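Local coordinates for protein hydrolase (Burkholderia cenocepacia, PDB 4QKU) that probably hydrolyses fumarylacetoacetate to fumarate and acetoacetate, the last step of phenylalanine and tyrosine breakdown, as a metal-dependent enzyme of the FAH family, at residues 255-260 / 277-282. Residues are numbered along the deposited sequence; the frame is centred on the assembly and turned at random.
With NA (sodium ion), chain H; SO4 (sulfate ion), chain J.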
ATOM      1  N   ASN B 255      13.344   7.865   6.227  1.00 14.08           N
ATOM      2  CA  ASN B 255      14.196   6.865   6.772  1.00 14.18           C
ATOM      3  C   ASN B 255      13.486   5.550   6.626  1.00 14.49           C
ATOM      4  O   ASN B 255      12.514   5.276   7.323  1.00 13.80           O
ATOM      5  CB  ASN B 255      14.503   7.142   8.242  1.00 14.17           C
ATOM      6  CG  ASN B 255      15.557   6.197   8.797  1.00 14.25           C
ATOM      7  OD1 ASN B 255      15.950   5.218   8.142  1.00 14.17           O
ATOM      8  ND2 ASN B 255      16.023   6.484  10.007  1.00 14.33           N
ATOM      9  N   ASP B 256      13.983   4.729   5.706  1.00 15.32           N
ATOM     10  CA  ASP B 256      13.392   3.429   5.479  1.00 15.49           C
ATOM     11  C   ASP B 256      14.109   2.421   6.336  1.00 15.85           C
ATOM     12  O   ASP B 256      14.964   1.672   5.849  1.00 15.98           O
ATOM     13  CB  ASP B 256      13.443   2.999   4.025  1.00 15.83           C
ATOM     14  CG  ASP B 256      12.752   1.648   3.802  1.00 16.27           C
ATOM     15  OD1 ASP B 256      11.915   1.255   4.650  1.00 16.89           O
ATOM     16  OD2 ASP B 256      13.064   0.959   2.817  1.00 16.41           O
ATOM     17  N   TRP B 257      13.745   2.401   7.612  1.00 15.08           N
ATOM     18  CA  TRP B 257      14.372   1.491   8.551  1.00 15.31           C
ATOM     19  C   TRP B 257      14.341   0.090   8.001  1.00 15.91           C
ATOM     20  O   TRP B 257      13.301  -0.357   7.506  1.00 16.44           O
ATOM     21  CB  TRP B 257      13.642   1.495   9.883  1.00 14.68           C
ATOM     22  CG  TRP B 257      13.442   2.839  10.536  1.00 13.81           C
ATOM     23  CD1 TRP B 257      12.315   3.631  10.474  1.00 13.14           C
ATOM     24  CD2 TRP B 257      14.361   3.519  11.364  1.00 13.55           C
ATOM     25  NE1 TRP B 257      12.502   4.753  11.209  1.00 13.06           N
ATOM     26  CE2 TRP B 257      13.741   4.701  11.789  1.00 13.30           C
ATOM     27  CE3 TRP B 257      15.645   3.223  11.831  1.00 13.94           C
ATOM     28  CZ2 TRP B 257      14.362   5.594  12.638  1.00 13.52           C
ATOM     29  CZ3 TRP B 257      16.256   4.106  12.692  1.00 13.91           C
ATOM     30  CH2 TRP B 257      15.620   5.287  13.074  1.00 13.74           C
ATOM     31  N   SER B 258      15.468  -0.604   8.107  1.00 16.71           N
ATOM     32  CA  SER B 258      15.643  -1.930   7.515  1.00 17.01           C
ATOM     33  C   SER B 258      16.286  -2.906   8.501  1.00 17.68           C
ATOM     34  O   SER B 258      17.252  -2.549   9.179  1.00 18.11           O
ATOM     35  CB  SER B 258      16.547  -1.803   6.313  1.00 16.94           C
ATOM     36  OG  SER B 258      16.042  -0.857   5.391  1.00 17.11           O
ATOM     37  N   ALA B 259      15.743  -4.115   8.614  1.00 17.75           N
ATOM     38  CA  ALA B 259      16.383  -5.165   9.394  1.00 18.97           C
ATOM     39  C   ALA B 259      17.131  -6.101   8.455  1.00 19.55           C
ATOM     40  O   ALA B 259      16.514  -6.943   7.807  1.00 20.40           O
ATOM     41  CB  ALA B 259      15.350  -5.927  10.195  1.00 19.28           C
ATOM     42  N   ARG B 260      18.451  -5.965   8.384  1.00 19.89           N
ATOM     43  CA  ARG B 260      19.226  -6.609   7.314  1.00 20.04           C
ATOM     44  C   ARG B 260      19.315  -8.103   7.424  1.00 20.69           C
ATOM     45  O   ARG B 260      19.360  -8.789   6.393  1.00 21.51           O
ATOM     46  CB  ARG B 260      20.649  -6.074   7.243  1.00 20.12           C
ATOM     47  CG  ARG B 260      20.746  -4.569   7.146  1.00 19.75           C
ATOM     48  CD  ARG B 260      19.965  -4.057   5.979  1.00 19.39           C
ATOM     49  NE  ARG B 260      20.327  -2.702   5.582  1.00 19.21           N
ATOM     50  CZ  ARG B 260      19.815  -2.106   4.515  1.00 18.94           C
ATOM     51  NH1 ARG B 260      18.924  -2.746   3.786  1.00 18.42           N
ATOM     52  NH2 ARG B 260      20.180  -0.877   4.176  1.00 19.40           N
ATOM     53  N   GLY B 277       8.838  -3.331   6.731  1.00 15.52           N
ATOM     54  CA  GLY B 277       7.470  -2.879   6.945  1.00 14.44           C
ATOM     55  C   GLY B 277       7.191  -2.514   8.365  1.00 13.86           C
ATOM     56  O   GLY B 277       6.125  -2.029   8.657  1.00 13.84           O
ATOM     57  N   PHE B 278       8.143  -2.778   9.249  1.00 13.53           N
ATOM     58  CA  PHE B 278       7.946  -2.564  10.672  1.00 13.57           C
ATOM     59  C   PHE B 278       7.904  -1.096  11.056  1.00 13.12           C
ATOM     60  O   PHE B 278       7.240  -0.723  12.028  1.00 12.84           O
ATOM     61  CB  PHE B 278       9.001  -3.317  11.502  1.00 14.14           C
ATOM     62  CG  PHE B 278      10.405  -2.837  11.307  1.00 14.27           C
ATOM     63  CD1 PHE B 278      10.903  -1.788  12.078  1.00 14.59           C
ATOM     64  CD2 PHE B 278      11.246  -3.444  10.394  1.00 14.19           C
ATOM     65  CE1 PHE B 278      12.206  -1.350  11.916  1.00 14.44           C
ATOM     66  CE2 PHE B 278      12.533  -2.982  10.213  1.00 14.16           C
ATOM     67  CZ  PHE B 278      13.020  -1.963  10.996  1.00 14.28           C
ATOM     68  N   ALA B 279       8.605  -0.279  10.272  1.00 12.46           N
ATOM     69  CA  ALA B 279       8.574   1.160  10.426  1.00 12.02           C
ATOM     70  C   ALA B 279       9.322   1.894   9.306  1.00 11.53           C
ATOM     71  O   ALA B 279      10.344   1.450   8.796  1.00 11.40           O
ATOM     72  CB  ALA B 279       9.140   1.569  11.783  1.00 12.44           C
ATOM     73  N   THR B 280       8.770   3.030   8.934  1.00 11.19           N
ATOM     74  CA  THR B 280       9.372   3.921   7.989  1.00 11.03           C
ATOM     75  C   THR B 280       8.999   5.292   8.533  1.00 10.90           C
ATOM     76  O   THR B 280       7.845   5.509   8.914  1.00 10.86           O
ATOM     77  CB  THR B 280       8.795   3.715   6.580  1.00 10.99           C
ATOM     78  OG1 THR B 280       9.071   2.376   6.156  1.00 11.26           O
ATOM     79  CG2 THR B 280       9.418   4.684   5.586  1.00 10.89           C
ATOM     80  N   THR B 281       9.977   6.183   8.603  1.00 10.68           N
ATOM     81  CA  THR B 281       9.795   7.477   9.213  1.00 10.76           C
ATOM     82  C   THR B 281      10.000   8.563   8.158  1.00 10.60           C
ATOM     83  O   THR B 281      10.928   8.487   7.346  1.00 10.25           O
ATOM     84  CB  THR B 281      10.798   7.710  10.373  1.00 11.06           C
ATOM     85  OG1 THR B 281      10.534   6.798  11.446  1.00 10.98           O
ATOM     86  CG2 THR B 281      10.722   9.152  10.918  1.00 11.32           C
ATOM     87  N   ILE B 282       9.117   9.570   8.179  1.00 10.45           N
ATOM     88  CA  ILE B 282       9.264  10.697   7.301  1.00 10.40           C
ATOM     89  C   ILE B 282       9.258  11.958   8.137  1.00 10.78           C
ATOM     90  O   ILE B 282       8.662  11.967   9.226  1.00 11.57           O
ATOM     91  CB  ILE B 282       8.173  10.752   6.192  1.00 10.14           C
ATOM     92  CG1 ILE B 282       6.765  10.893   6.756  1.00 10.16           C
ATOM     93  CG2 ILE B 282       8.258   9.553   5.270  1.00  9.79           C
ATOM     94  CD1 ILE B 282       5.817  11.588   5.803  1.00 10.06           C
TER
HETATM   95 NA    NA H 501      11.160   0.617   6.823  1.00 15.60          NA
HETATM   96  S   SO4 J 503      18.260  -2.236  -0.063  1.00 45.14           S
HETATM   97  O1  SO4 J 503      17.302  -2.647  -1.113  1.00 48.59           O
HETATM   98  O2  SO4 J 503      18.537  -0.795  -0.213  1.00 45.83           O
HETATM   99  O3  SO4 J 503      17.714  -2.469   1.296  1.00 44.85           O
HETATM  100  O4  SO4 J 503      19.486  -3.049  -0.238  1.00 49.01           O
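N255 and T281 form an antiparallel hydrogen-bonded pair in the mixed β-sheet of the FAH fold, joining strands 248-259 and 280-288. N255 N donates to T281 O at 2.7 Å, and T281 N to N255 O. Just past D256 and T280 the chains diverge, and a sodium ion sits between them at the family's predicted metal site. D256 OD1, a carboxylate oxygen suited to a cation, reaches the ion at 2.4 Å; the backbone makes an inverse gamma turn here, closed by a weak W257 N to N255 O bond, bending the chain at the metal. Backbone oxygens of W257, A279 and K276 bind it too. T280 OG1 binds it at 2.8 Å, longer than the D256 OD1 bond; a threonine here serves both strand and metal.

W257 CB points toward 277-282, and chi1 -54° sets CG beside the backbone N, bringing the pyrrole edge to A279 and T281. CB meets F278 CZ at 3.7 Å, CG and CD1 run past A279 O in the ring plane, and CD1 touches the small A279 CB methyl. NE1 donates to T281 OG1, in plane and almost straight at 176°, satisfying a buried N-H and fixing the ring's rotation. The indole also touches I221 of strand 219-229 and I435 of strand 424-436. N255 ND2 lies above one face, offset toward the rim, while N255 OD1 accepts from E222 N.

The F278 ring packs against A259 CB, V196 and P199. Outside the contact, R260, salt-bridged to D220 and E222, sets NH1 2.8 Å from O3 of a sulfate, probably from the crystallisation liquor.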